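Local coordinates for transcriptional activator TenA-1 (Sulfolobus solfataricus P2, PDB 2QZC), which is a putative TenA-like thiaminase, probably a thiamin-processing enzyme, built on the all-helical heme oxygenase-like fold, at residues 136-141 and 166-171; 87-92 and 160-165; 38-43 and 205-210; 25-30 and 201-206. All blocks are in the same frame, centred on the assembly; numbering follows the deposited sequence.

Contact 1: 136-141 and 166-171; sequences PCMFGY and TEYKKR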
loop_
_atom_site.group_PDB
_atom_site.type_symbol
_atom_site.label_atom_id
_atom_site.label_comp_id
_atom_site.label_asym_id
_atom_site.label_seq_id
_atom_site.Cartn_x
_atom_site.Cartn_y
_atom_site.Cartn_z
ATOM N N PRO A 136 13.135 5.217 -12.762
ATOM C CA PRO A 136 13.902 4.476 -13.790
ATOM C C PRO A 136 13.500 3.018 -13.982
ATOM O O PRO A 136 13.334 2.559 -15.121
ATOM C CB PRO A 136 15.341 4.632 -13.293
ATOM C CG PRO A 136 15.317 5.990 -12.612
ATOM C CD PRO A 136 14.036 5.969 -11.862
ATOM N N CYS A 137 13.290 2.289 -12.891
ATOM C CA CYS A 137 12.859 0.916 -12.958
ATOM C C CYS A 137 11.508 0.779 -13.672
ATOM O O CYS A 137 11.349 -0.010 -14.598
ATOM C CB CYS A 137 12.744 0.400 -11.537
ATOM S SG CYS A 137 11.998 -1.138 -11.438
HETATM N N MSE A 138 10.559 1.610 -13.268
HETATM C CA MSE A 138 9.198 1.472 -13.796
HETATM C C MSE A 138 9.073 1.938 -15.221
HETATM O O MSE A 138 8.623 1.188 -16.104
HETATM C CB MSE A 138 8.225 2.218 -12.884
HETATM C CG MSE A 138 8.184 1.688 -11.453
HETATM SE SE MSE A 138 7.674 -0.210 -11.238
HETATM C CE MSE A 138 5.938 -0.125 -11.990
ATOM N N PHE A 139 9.537 3.132 -15.477
ATOM C CA PHE A 139 9.436 3.725 -16.816
ATOM C C PHE A 139 10.355 3.017 -17.792
ATOM O O PHE A 139 9.947 2.709 -18.923
ATOM C CB PHE A 139 9.735 5.248 -16.789
ATOM C CG PHE A 139 9.482 5.943 -18.115
ATOM C CD1 PHE A 139 8.204 6.337 -18.422
ATOM C CD2 PHE A 139 10.512 6.178 -19.008
ATOM C CE1 PHE A 139 7.947 6.963 -19.615
ATOM C CE2 PHE A 139 10.251 6.788 -20.235
ATOM C CZ PHE A 139 8.970 7.167 -20.521
ATOM N N GLY A 140 11.581 2.714 -17.372
ATOM C CA GLY A 140 12.530 2.061 -18.232
ATOM C C GLY A 140 12.053 0.699 -18.648
ATOM O O GLY A 140 12.235 0.315 -19.800
ATOM N N TYR A 141 11.448 -0.062 -17.741
ATOM C CA TYR A 141 10.932 -1.378 -18.134
ATOM C C TYR A 141 9.772 -1.290 -19.142
ATOM O O TYR A 141 9.609 -2.191 -19.967
ATOM C CB TYR A 141 10.572 -2.242 -16.920
ATOM C CG TYR A 141 11.731 -3.047 -16.359
ATOM C CD1 TYR A 141 12.994 -2.470 -16.117
ATOM C CD2 TYR A 141 11.586 -4.384 -16.087
ATOM C CE1 TYR A 141 14.050 -3.210 -15.568
ATOM C CE2 TYR A 141 12.619 -5.115 -15.523
ATOM C CZ TYR A 141 13.862 -4.571 -15.327
ATOM O OH TYR A 141 14.868 -5.336 -14.783
ATOM N N THR A 166 -1.264 -3.162 -21.731
ATOM C CA THR A 166 -2.000 -1.944 -21.404
ATOM C C THR A 166 -2.109 -1.766 -19.884
ATOM O O THR A 166 -2.059 -0.628 -19.417
ATOM C CB THR A 166 -3.382 -1.863 -22.116
ATOM O OG1 THR A 166 -4.081 -3.096 -21.938
ATOM C CG2 THR A 166 -3.163 -1.596 -23.598
ATOM N N GLU A 167 -2.226 -2.856 -19.116
ATOM C CA GLU A 167 -2.281 -2.734 -17.660
ATOM C C GLU A 167 -0.983 -2.177 -17.074
ATOM O O GLU A 167 -1.048 -1.372 -16.147
ATOM C CB GLU A 167 -2.739 -4.020 -16.957
ATOM C CG GLU A 167 -4.276 -4.303 -17.167
ATOM C CD GLU A 167 -5.248 -3.093 -16.861
ATOM O OE1 GLU A 167 -5.266 -2.534 -15.721
ATOM O OE2 GLU A 167 -6.005 -2.709 -17.794
ATOM N N TYR A 168 0.158 -2.544 -17.649
ATOM C CA TYR A 168 1.413 -1.945 -17.186
ATOM C C TYR A 168 1.476 -0.480 -17.605
ATOM O O TYR A 168 1.887 0.368 -16.790
ATOM C CB TYR A 168 2.622 -2.716 -17.702
ATOM C CG TYR A 168 3.909 -2.278 -17.016
ATOM C CD1 TYR A 168 4.221 -2.769 -15.743
ATOM C CD2 TYR A 168 4.825 -1.451 -17.661
ATOM C CE1 TYR A 168 5.390 -2.356 -15.091
ATOM C CE2 TYR A 168 5.993 -1.042 -17.014
ATOM C CZ TYR A 168 6.265 -1.515 -15.744
ATOM O OH TYR A 168 7.414 -1.136 -15.090
ATOM N N LYS A 169 1.060 -0.148 -18.831
ATOM C CA LYS A 169 1.076 1.255 -19.256
ATOM C C LYS A 169 0.205 2.144 -18.367
ATOM O O LYS A 169 0.565 3.296 -18.090
ATOM C CB LYS A 169 0.666 1.442 -20.720
ATOM C CG LYS A 169 1.467 0.618 -21.732
ATOM C CD LYS A 169 2.947 0.493 -21.480
ATOM C CE LYS A 169 3.637 -0.217 -22.630
ATOM N NZ LYS A 169 5.078 -0.542 -22.348
ATOM N N LYS A 170 -0.925 1.598 -17.891
ATOM C CA LYS A 170 -1.814 2.328 -16.960
ATOM C C LYS A 170 -1.102 2.605 -15.638
ATOM O O LYS A 170 -1.266 3.684 -15.043
ATOM C CB LYS A 170 -3.134 1.575 -16.725
ATOM C CG LYS A 170 -4.075 1.613 -17.899
ATOM C CD LYS A 170 -5.322 0.808 -17.551
ATOM C CE LYS A 170 -6.339 0.811 -18.681
ATOM N NZ LYS A 170 -7.490 -0.100 -18.380
ATOM N N ARG A 171 -0.313 1.630 -15.167
ATOM C CA ARG A 171 0.490 1.831 -13.960
ATOM C C ARG A 171 1.474 2.986 -14.174
ATOM O O ARG A 171 1.612 3.855 -13.293
ATOM C CB ARG A 171 1.313 0.604 -13.592
ATOM C CG ARG A 171 0.625 -0.542 -12.932
ATOM C CD ARG A 171 1.734 -1.546 -12.521
ATOM N NE ARG A 171 1.254 -2.763 -11.884
ATOM C CZ ARG A 171 0.681 -3.799 -12.496
ATOM N NH1 ARG A 171 0.394 -3.787 -13.800
ATOM N NH2 ARG A 171 0.324 -4.854 -11.765
#
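Tyr-168 reaches across to the backbone of helix 127-148, where its hydroxyl donates to a main-chain carbonyl. Tyr-168 OH lies 2.8 Å from Met-138 O, in the carbonyl plane and on a lone pair, with a C=O...donor angle of 113°; the acceptor sits at the edge of the phenol ring. Met-138, present as selenomethionine, folds back at chi2 and chi3, and this bent chain sets its methyl CE 3.6 Å from Tyr-168 OH and 3.9 Å from Tyr-168 CE1. From the next turn, Tyr-141 brings its CB to 3.8 Å from Tyr-168 OH. A phenylalanine in place of Tyr-168 would probably leave Met-138 O without this side-chain donor and remove the one hydrogen bond between 136-141 and 166-171. In the second shell, Ser-165 OG accepts from Tyr-168 N, and the rings of Phe-162 and Tyr-163 meet the Tyr-168 ring edge-to-face. The hydroxyl of Tyr-141 is bonded to Tyr-44. The local axes approach to 10.4 Å at 140°, so the tyrosine bridges a fairly wide gap. Within the bundle, Met-138 also packs on Ile-172 and Ile-175 of helix 166-179 and Met-55 of helix 38-63, while Pro-136 and Tyr-141 touch helix 186-208.

Contact 2: 87-92 and 160-165; sequences ETHGKL and ASFYAS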
loop_
_atom_site.group_PDB
_atom_site.type_symbol
_atom_site.label_atom_id
_atom_site.label_comp_id
_atom_site.label_asym_id
_atom_site.label_seq_id
_atom_site.Cartn_x
_atom_site.Cartn_y
_atom_site.Cartn_z
ATOM N N GLU A 87 0.745 -13.834 -13.220
ATOM C CA GLU A 87 0.495 -14.920 -14.191
ATOM C C GLU A 87 1.669 -15.130 -15.158
ATOM O O GLU A 87 2.111 -16.267 -15.353
ATOM C CB GLU A 87 -0.774 -14.642 -14.995
ATOM N N THR A 88 2.170 -14.034 -15.735
ATOM C CA THR A 88 3.323 -14.057 -16.655
ATOM C C THR A 88 4.572 -14.599 -15.948
ATOM O O THR A 88 5.241 -15.506 -16.471
ATOM C CB THR A 88 3.638 -12.636 -17.259
ATOM O OG1 THR A 88 2.530 -12.188 -18.059
ATOM C CG2 THR A 88 4.913 -12.652 -18.126
ATOM N N HIS A 89 4.873 -14.051 -14.766
ATOM C CA HIS A 89 6.030 -14.510 -13.996
ATOM C C HIS A 89 5.862 -15.952 -13.520
ATOM O O HIS A 89 6.839 -16.692 -13.509
ATOM C CB HIS A 89 6.421 -13.528 -12.868
ATOM C CG HIS A 89 7.116 -12.296 -13.376
ATOM N ND1 HIS A 89 6.440 -11.145 -13.727
ATOM C CD2 HIS A 89 8.425 -12.056 -13.633
ATOM C CE1 HIS A 89 7.308 -10.245 -14.156
ATOM N NE2 HIS A 89 8.516 -10.779 -14.127
ATOM N N GLY A 90 4.631 -16.367 -13.192
ATOM C CA GLY A 90 4.357 -17.768 -12.815
ATOM C C GLY A 90 4.714 -18.756 -13.910
ATOM O O GLY A 90 5.320 -19.792 -13.644
ATOM N N LYS A 91 4.345 -18.424 -15.144
ATOM C CA LYS A 91 4.669 -19.228 -16.314
ATOM C C LYS A 91 6.175 -19.314 -16.518
ATOM O O LYS A 91 6.713 -20.406 -16.767
ATOM C CB LYS A 91 4.043 -18.635 -17.593
ATOM N N LEU A 92 6.852 -18.163 -16.419
ATOM C CA LEU A 92 8.302 -18.144 -16.546
ATOM C C LEU A 92 8.960 -18.933 -15.428
ATOM O O LEU A 92 9.914 -19.660 -15.673
ATOM C CB LEU A 92 8.857 -16.707 -16.520
ATOM C CG LEU A 92 8.478 -15.735 -17.640
ATOM C CD1 LEU A 92 8.940 -14.320 -17.285
ATOM C CD2 LEU A 92 9.069 -16.198 -18.941
ATOM N N ALA A 160 8.491 -9.917 -21.855
ATOM C CA ALA A 160 8.208 -8.579 -22.363
ATOM C C ALA A 160 6.732 -8.248 -22.439
ATOM O O ALA A 160 6.355 -7.079 -22.247
ATOM C CB ALA A 160 8.876 -8.337 -23.731
ATOM N N SER A 161 5.885 -9.261 -22.655
ATOM C CA SER A 161 4.445 -9.021 -22.833
ATOM C C SER A 161 3.824 -8.383 -21.615
ATOM O O SER A 161 2.889 -7.594 -21.765
ATOM C CB SER A 161 3.710 -10.305 -23.215
ATOM O OG SER A 161 3.677 -11.217 -22.131
ATOM N N PHE A 162 4.336 -8.685 -20.411
ATOM C CA PHE A 162 3.818 -8.006 -19.233
ATOM C C PHE A 162 4.095 -6.482 -19.270
ATOM O O PHE A 162 3.195 -5.660 -19.080
ATOM C CB PHE A 162 4.343 -8.605 -17.959
ATOM C CG PHE A 162 3.943 -7.817 -16.748
ATOM C CD1 PHE A 162 2.578 -7.572 -16.480
ATOM C CD2 PHE A 162 4.909 -7.245 -15.922
ATOM C CE1 PHE A 162 2.192 -6.786 -15.379
ATOM C CE2 PHE A 162 4.530 -6.489 -14.813
ATOM C CZ PHE A 162 3.167 -6.258 -14.545
ATOM N N TYR A 163 5.342 -6.128 -19.559
ATOM C CA TYR A 163 5.754 -4.731 -19.585
ATOM C C TYR A 163 5.220 -3.943 -20.769
ATOM O O TYR A 163 5.138 -2.720 -20.685
ATOM C CB TYR A 163 7.284 -4.636 -19.457
ATOM C CG TYR A 163 7.758 -5.296 -18.185
ATOM C CD1 TYR A 163 7.499 -4.715 -16.971
ATOM C CD2 TYR A 163 8.427 -6.503 -18.185
ATOM C CE1 TYR A 163 7.866 -5.320 -15.789
ATOM C CE2 TYR A 163 8.820 -7.104 -16.991
ATOM C CZ TYR A 163 8.549 -6.500 -15.795
ATOM O OH TYR A 163 8.944 -7.086 -14.597
ATOM N N ALA A 164 4.892 -4.648 -21.867
ATOM C CA ALA A 164 4.281 -4.057 -23.061
ATOM C C ALA A 164 2.745 -3.944 -22.937
ATOM O O ALA A 164 2.113 -3.304 -23.794
ATOM C CB ALA A 164 4.661 -4.909 -24.317
ATOM N N SER A 165 2.144 -4.515 -21.893
ATOM C CA SER A 165 0.679 -4.598 -21.755
ATOM C C SER A 165 0.023 -3.275 -21.391
ATOM O O SER A 165 0.664 -2.388 -20.808
ATOM C CB SER A 165 0.289 -5.621 -20.679
ATOM O OG SER A 165 0.586 -5.170 -19.364
HETATM O O HOH W 1 10.793 -9.035 -14.465
#
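Thr-88 and His-89 meet Phe-162 and Tyr-163 in a nearly antiparallel helix pair of the heme oxygenase-like bundle, the local axes of helices 85-95 and 154-164 running at 171° and 10.0 Å apart. The backbones come nearest where Thr-88 CA and Phe-162 CA are 6.6 Å apart. There both branches of the threonine rest against one methylene: Thr-88 OG1 lies 4.0 Å and Thr-88 CG2 4.1 Å from Phe-162 CB. The Thr-88 hydroxyl hydrogen-bonds to Lys-84 O, just before the helix begins, so it faces Phe-162 as packing surface. His-89 works through the edge of its imidazole. With CG anti to its carbonyl carbon (chi1 -75°), the ring swings over to helix 154-164 and places His-89 CE1 3.6 Å from Tyr-163 OH; ND1 is tied to Gly-85 O. One face of the Tyr-163 ring carries Phe-162 CD2, near the rim. Ser-165, at the N-cap of the following helix, donates from OG to Phe-162 O. No direct hydrogen bond joins the two segments. Instead a water lies in the ring planes of both His-89 and Tyr-163, 2.9 Å from His-89 NE2 and 2.7 Å from Tyr-163 OH.

Contact 3: 38-43 and 205-210; sequences LDIFRY and ASLRKD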
loop_
_atom_site.group_PDB
_atom_site.type_symbol
_atom_site.label_atom_id
_atom_site.label_comp_id
_atom_site.label_asym_id
_atom_site.label_seq_id
_atom_site.Cartn_x
_atom_site.Cartn_y
_atom_site.Cartn_z
ATOM N N LEU A 38 19.556 -18.993 -21.443
ATOM C CA LEU A 38 18.514 -19.134 -20.432
ATOM C C LEU A 38 19.041 -19.236 -18.999
ATOM O O LEU A 38 18.327 -18.775 -18.080
ATOM C CB LEU A 38 17.504 -20.249 -20.775
ATOM C CG LEU A 38 16.552 -19.981 -21.953
ATOM C CD1 LEU A 38 15.674 -21.249 -22.102
ATOM C CD2 LEU A 38 15.654 -18.761 -21.790
ATOM N N ASP A 39 20.238 -19.776 -18.770
ATOM C CA ASP A 39 20.808 -19.831 -17.396
ATOM C C ASP A 39 21.050 -18.414 -16.839
ATOM O O ASP A 39 20.907 -18.193 -15.617
ATOM C CB ASP A 39 22.099 -20.679 -17.263
ATOM C CG ASP A 39 23.343 -20.032 -17.912
ATOM O OD1 ASP A 39 23.331 -19.805 -19.139
ATOM O OD2 ASP A 39 24.358 -19.777 -17.211
ATOM N N ILE A 40 21.430 -17.480 -17.720
ATOM C CA ILE A 40 21.641 -16.089 -17.305
ATOM C C ILE A 40 20.295 -15.462 -17.026
ATOM O O ILE A 40 20.139 -14.724 -16.024
ATOM C CB ILE A 40 22.480 -15.302 -18.314
ATOM C CG1 ILE A 40 23.923 -15.824 -18.240
ATOM C CG2 ILE A 40 22.430 -13.784 -18.037
ATOM C CD1 ILE A 40 24.872 -15.206 -19.242
ATOM N N PHE A 41 19.302 -15.712 -17.882
ATOM C CA PHE A 41 17.975 -15.157 -17.620
ATOM C C PHE A 41 17.387 -15.696 -16.322
ATOM O O PHE A 41 16.733 -14.953 -15.562
ATOM C CB PHE A 41 17.016 -15.464 -18.772
ATOM C CG PHE A 41 15.684 -14.774 -18.637
ATOM C CD1 PHE A 41 15.609 -13.389 -18.737
ATOM C CD2 PHE A 41 14.517 -15.503 -18.513
ATOM C CE1 PHE A 41 14.394 -12.746 -18.642
ATOM C CE2 PHE A 41 13.300 -14.846 -18.431
ATOM C CZ PHE A 41 13.256 -13.474 -18.523
ATOM N N ARG A 42 17.641 -16.968 -16.003
ATOM C CA ARG A 42 17.164 -17.567 -14.766
ATOM C C ARG A 42 17.794 -16.861 -13.562
ATOM O O ARG A 42 17.088 -16.508 -12.614
ATOM C CB ARG A 42 17.472 -19.060 -14.732
ATOM C CG ARG A 42 16.924 -19.735 -13.548
ATOM C CD ARG A 42 17.172 -21.254 -13.538
ATOM N NE ARG A 42 16.613 -21.836 -12.317
ATOM C CZ ARG A 42 17.265 -21.989 -11.162
ATOM N NH1 ARG A 42 18.533 -21.639 -11.015
ATOM N NH2 ARG A 42 16.619 -22.519 -10.128
ATOM N N TYR A 43 19.101 -16.633 -13.624
ATOM C CA TYR A 43 19.838 -15.929 -12.560
ATOM C C TYR A 43 19.171 -14.552 -12.355
ATOM O O TYR A 43 18.888 -14.121 -11.193
ATOM C CB TYR A 43 21.289 -15.724 -12.968
ATOM C CG TYR A 43 22.096 -14.887 -12.012
ATOM C CD1 TYR A 43 22.020 -13.499 -12.031
ATOM C CD2 TYR A 43 22.919 -15.479 -11.051
ATOM C CE1 TYR A 43 22.757 -12.738 -11.155
ATOM C CE2 TYR A 43 23.680 -14.711 -10.158
ATOM C CZ TYR A 43 23.574 -13.322 -10.216
ATOM O OH TYR A 43 24.302 -12.539 -9.352
ATOM N N ALA A 205 25.591 -7.466 -13.622
ATOM C CA ALA A 205 25.743 -8.497 -12.600
ATOM C C ALA A 205 25.089 -9.813 -13.006
ATOM O O ALA A 205 25.581 -10.898 -12.634
ATOM C CB ALA A 205 25.188 -8.000 -11.259
ATOM N N SER A 206 24.006 -9.725 -13.787
ATOM C CA SER A 206 23.335 -10.915 -14.303
ATOM C C SER A 206 24.184 -11.539 -15.421
ATOM O O SER A 206 24.354 -12.761 -15.439
ATOM C CB SER A 206 21.904 -10.612 -14.733
ATOM O OG SER A 206 21.054 -10.450 -13.599
ATOM N N LEU A 207 24.713 -10.742 -16.357
ATOM C CA LEU A 207 25.594 -11.315 -17.407
ATOM C C LEU A 207 26.795 -12.065 -16.812
ATOM O O LEU A 207 27.216 -13.092 -17.336
ATOM C CB LEU A 207 26.046 -10.223 -18.391
ATOM C CG LEU A 207 24.991 -9.618 -19.296
ATOM C CD1 LEU A 207 25.580 -8.459 -20.141
ATOM C CD2 LEU A 207 24.362 -10.676 -20.212
ATOM N N ARG A 208 27.328 -11.573 -15.693
ATOM C CA ARG A 208 28.469 -12.177 -15.019
ATOM C C ARG A 208 28.075 -13.278 -14.043
ATOM O O ARG A 208 28.959 -14.008 -13.558
ATOM C CB ARG A 208 29.221 -11.115 -14.210
ATOM C CG ARG A 208 29.897 -10.016 -15.016
ATOM C CD ARG A 208 30.817 -9.204 -14.137
ATOM N NE ARG A 208 30.090 -8.496 -13.078
ATOM C CZ ARG A 208 29.778 -7.205 -13.054
ATOM N NH1 ARG A 208 30.133 -6.372 -14.000
ATOM N NH2 ARG A 208 29.086 -6.715 -12.028
ATOM N N LYS A 209 26.785 -13.393 -13.696
ATOM C CA LYS A 209 26.317 -14.248 -12.616
ATOM C C LYS A 209 27.146 -13.988 -11.353
ATOM O O LYS A 209 27.758 -14.896 -10.784
ATOM C CB LYS A 209 26.254 -15.731 -13.007
ATOM C CG LYS A 209 25.249 -15.982 -14.120
ATOM C CD LYS A 209 24.857 -17.463 -14.298
ATOM C CE LYS A 209 26.026 -18.353 -14.513
ATOM N NZ LYS A 209 25.517 -19.784 -14.500
ATOM N N ASP A 210 27.129 -12.733 -10.890
ATOM C CA ASP A 210 27.887 -12.327 -9.700
ATOM C C ASP A 210 27.524 -13.122 -8.448
ATOM O O ASP A 210 26.410 -13.605 -8.320
ATOM C CB ASP A 210 27.678 -10.856 -9.361
ATOM C CG ASP A 210 28.408 -9.891 -10.258
ATOM O OD1 ASP A 210 29.338 -10.302 -11.026
ATOM O OD2 ASP A 210 28.093 -8.678 -10.124
#
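Tyr-43 lays its ring along the C-terminal end of helix 186-208 and donates its hydroxyl to the backbone just beyond: Tyr-43 OH is 2.6 Å from Asp-210 O, at a C=O...donor angle of 123° and tilted 25° from the carbonyl plane. The same hydroxyl bonds to Asn-109 ND2, so two partners hold it. The helix ends in a Schellman motif: Lys-209, with positive phi, bonds through N to Ser-206 O, and Asp-210 N closes on Ala-205 O at 3.0 Å. This turn presents Lys-209 CA to the phenol face in a CH-pi contact, 3.8 Å from the Tyr-43 ring centroid and 17° off the normal, while Ser-206 OG comes to the ring's edge, 3.6 Å from Tyr-43 CD1. A leucine in place of Tyr-43 would probably leave Asp-210 O and Asn-109 ND2 without this hydroxyl and the Schellman turn without its aromatic cover. Ile-40 CG2 lies 3.4 Å from Ser-206 O and packs on Leu-207 CD2. The bent chain of Lys-209 carries NZ to 2.9 Å from Asp-39 OD2, a salt bridge on the anti lone pair; Asp-39 and Ile-40 are each described in one of two conformers. Arg-208 holds the Asp-210 carboxylate side-on, NE 2.8 Å from OD1 and NH2 2.9 Å from OD2. That grip braces the turn internally, whereas the Tyr-43 and Lys-209 bonds are consistent with holding it to helix 38-63.

Contact 4: 25-30 and 201-206; sequences HEFILK and GFWDAS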
loop_
_atom_site.group_PDB
_atom_site.type_symbol
_atom_site.label_atom_id
_atom_site.label_comp_id
_atom_site.label_asym_id
_atom_site.label_seq_id
_atom_site.Cartn_x
_atom_site.Cartn_y
_atom_site.Cartn_z
ATOM N N HIS A 25 21.005 -1.879 -23.056
ATOM C CA HIS A 25 22.079 -2.706 -22.500
ATOM C C HIS A 25 22.241 -4.023 -23.287
ATOM O O HIS A 25 21.264 -4.550 -23.808
ATOM C CB HIS A 25 21.729 -3.064 -21.033
ATOM C CG HIS A 25 22.884 -3.569 -20.236
ATOM N ND1 HIS A 25 23.348 -4.871 -20.293
ATOM C CD2 HIS A 25 23.642 -2.929 -19.315
ATOM C CE1 HIS A 25 24.377 -4.985 -19.468
ATOM N NE2 HIS A 25 24.578 -3.815 -18.866
ATOM N N GLU A 26 23.476 -4.522 -23.334
ATOM C CA GLU A 26 23.806 -5.828 -23.930
ATOM C C GLU A 26 22.787 -6.906 -23.542
ATOM O O GLU A 26 22.339 -7.691 -24.376
ATOM C CB GLU A 26 25.199 -6.257 -23.489
ATOM C CG GLU A 26 25.652 -7.639 -23.970
ATOM C CD GLU A 26 27.060 -8.002 -23.539
ATOM O OE1 GLU A 26 27.757 -7.185 -22.897
ATOM O OE2 GLU A 26 27.455 -9.150 -23.847
ATOM N N PHE A 27 22.431 -6.970 -22.262
ATOM C CA PHE A 27 21.472 -7.960 -21.759
ATOM C C PHE A 27 20.168 -7.876 -22.560
ATOM O O PHE A 27 19.605 -8.898 -22.951
ATOM C CB PHE A 27 21.199 -7.708 -20.265
ATOM C CG PHE A 27 20.344 -8.753 -19.590
ATOM C CD1 PHE A 27 18.941 -8.750 -19.713
ATOM C CD2 PHE A 27 20.910 -9.693 -18.747
ATOM C CE1 PHE A 27 18.144 -9.683 -19.028
ATOM C CE2 PHE A 27 20.126 -10.627 -18.070
ATOM C CZ PHE A 27 18.732 -10.624 -18.223
ATOM N N ILE A 28 19.666 -6.660 -22.748
ATOM C CA ILE A 28 18.433 -6.408 -23.497
ATOM C C ILE A 28 18.581 -6.724 -24.988
ATOM O O ILE A 28 17.665 -7.313 -25.588
ATOM C CB ILE A 28 17.982 -4.946 -23.304
ATOM C CG1 ILE A 28 17.531 -4.789 -21.838
ATOM C CG2 ILE A 28 16.893 -4.515 -24.325
ATOM C CD1 ILE A 28 17.500 -3.307 -21.413
ATOM N N LEU A 29 19.711 -6.341 -25.580
ATOM C CA LEU A 29 19.974 -6.657 -26.995
ATOM C C LEU A 29 19.980 -8.158 -27.213
ATOM O O LEU A 29 19.464 -8.630 -28.241
ATOM C CB LEU A 29 21.301 -6.050 -27.452
ATOM C CG LEU A 29 21.464 -4.529 -27.341
ATOM C CD1 LEU A 29 22.854 -4.025 -27.877
ATOM C CD2 LEU A 29 20.289 -3.795 -27.998
ATOM N N LYS A 30 20.512 -8.921 -26.253
ATOM C CA LYS A 30 20.550 -10.384 -26.343
ATOM C C LYS A 30 19.176 -10.999 -26.099
ATOM O O LYS A 30 18.893 -12.085 -26.611
ATOM C CB LYS A 30 21.618 -11.000 -25.464
ATOM C CG LYS A 30 23.026 -10.563 -25.858
ATOM C CD LYS A 30 24.111 -11.275 -25.087
ATOM C CE LYS A 30 24.333 -12.697 -25.625
ATOM N NZ LYS A 30 24.749 -12.767 -27.089
ATOM N N GLY A 201 24.121 -1.655 -13.662
ATOM C CA GLY A 201 24.830 -2.625 -12.855
ATOM C C GLY A 201 24.073 -3.914 -12.656
ATOM O O GLY A 201 24.659 -4.995 -12.580
ATOM N N PHE A 202 22.752 -3.820 -12.556
ATOM C CA PHE A 202 21.893 -5.016 -12.352
ATOM C C PHE A 202 21.983 -5.966 -13.555
ATOM O O PHE A 202 22.147 -7.181 -13.389
ATOM C CB PHE A 202 20.428 -4.565 -12.113
ATOM C CG PHE A 202 19.568 -5.580 -11.419
ATOM C CD1 PHE A 202 18.970 -6.620 -12.103
ATOM C CD2 PHE A 202 19.343 -5.476 -10.050
ATOM C CE1 PHE A 202 18.195 -7.614 -11.390
ATOM C CE2 PHE A 202 18.542 -6.394 -9.382
ATOM C CZ PHE A 202 17.997 -7.464 -10.052
ATOM N N TRP A 203 21.938 -5.391 -14.750
ATOM C CA TRP A 203 22.086 -6.213 -15.964
ATOM C C TRP A 203 23.509 -6.751 -16.054
ATOM O O TRP A 203 23.701 -7.902 -16.454
ATOM C CB TRP A 203 21.819 -5.405 -17.219
ATOM C CG TRP A 203 20.537 -4.745 -17.500
ATOM C CD1 TRP A 203 20.389 -3.446 -17.914
ATOM C CD2 TRP A 203 19.227 -5.316 -17.513
ATOM N NE1 TRP A 203 19.084 -3.192 -18.195
ATOM C CE2 TRP A 203 18.339 -4.295 -17.919
ATOM C CE3 TRP A 203 18.710 -6.594 -17.186
ATOM C CZ2 TRP A 203 16.930 -4.484 -18.018
ATOM C CZ3 TRP A 203 17.359 -6.790 -17.288
ATOM C CH2 TRP A 203 16.468 -5.712 -17.724
ATOM N N ASP A 204 24.519 -5.924 -15.760
ATOM C CA ASP A 204 25.963 -6.313 -15.725
ATOM C C ASP A 204 26.149 -7.558 -14.820
ATOM O O ASP A 204 26.817 -8.548 -15.155
ATOM C CB ASP A 204 26.905 -5.212 -15.100
ATOM C CG ASP A 204 27.077 -3.879 -15.923
ATOM O OD1 ASP A 204 26.794 -3.876 -17.123
ATOM O OD2 ASP A 204 27.505 -2.812 -15.309
ATOM N N ALA A 205 25.591 -7.466 -13.622
ATOM C CA ALA A 205 25.743 -8.497 -12.600
ATOM C C ALA A 205 25.089 -9.813 -13.006
ATOM O O ALA A 205 25.581 -10.898 -12.634
ATOM C CB ALA A 205 25.188 -8.000 -11.259
ATOM N N SER A 206 24.006 -9.725 -13.787
ATOM C CA SER A 206 23.335 -10.915 -14.303
ATOM C C SER A 206 24.184 -11.539 -15.421
ATOM O O SER A 206 24.354 -12.761 -15.439
ATOM C CB SER A 206 21.904 -10.612 -14.733
ATOM O OG SER A 206 21.054 -10.450 -13.599
#
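His-25, Phe-27 and Trp-203 form an aromatic cluster where the N-terminus of helix 26-32 lies against helix 186-208. CG of His-25 stands opposite its backbone N (chi1 -164°), which lays the imidazole against helix 186-208. His-25 is the N-cap: its ND1 accepts from Phe-27 N at 3.0 Å, nearly straight and in the imidazole plane. At the other ring nitrogen, His-25 NE2 donates to Asp-204 OD1 at 2.8 Å with an angle of 159°, meeting the carboxylate from above its plane. Trp-203 CB sits over the imidazole face, 3.4 Å from the His-25 ring centroid. Phe-27 lies nearly parallel to the indole six-membered ring, planes at 23°, but slid aside so that overlap is slight; its CD1 is 3.3 Å from Trp-203 CE3. Ile-28 CD1 packs 3.6 Å from Trp-203 CZ2. The indole NE1 is bonded to Tyr-22 O. With ND1 accepting and NE2 donating, the two bonds define the ring's flip and are consistent with a proton on NE2 when Asp-204 adopts this one of its two modelled positions.

The chain passes through 25-30, 38-43, 87-92, 136-141, 160-165, 166-171 and finally 201-210. Contacts 3 and 4 thus join the two ends of the chain, bringing helices 26-32 and 38-63 onto the end of helix 186-208; their centres are about 9 Å apart, they share Ala-205 and Ser-206, and Leu-207 packs on His-25 and Phe-27. Contacts 1 and 2 interleave along the chain, centres about 12 Å apart, and adjoin because helices 154-164 and 166-179 are consecutive; Lys-169 NZ probably bonds to Tyr-163 O between them. Contacts 1 and 3, centres about 23 Å apart, lie on opposite sides of the chain's centre. Contact 1 still touches contact 4, Tyr-141 OH to Trp-203 CH2 at 3.4 Å, linking the two pairs within one helical bundle.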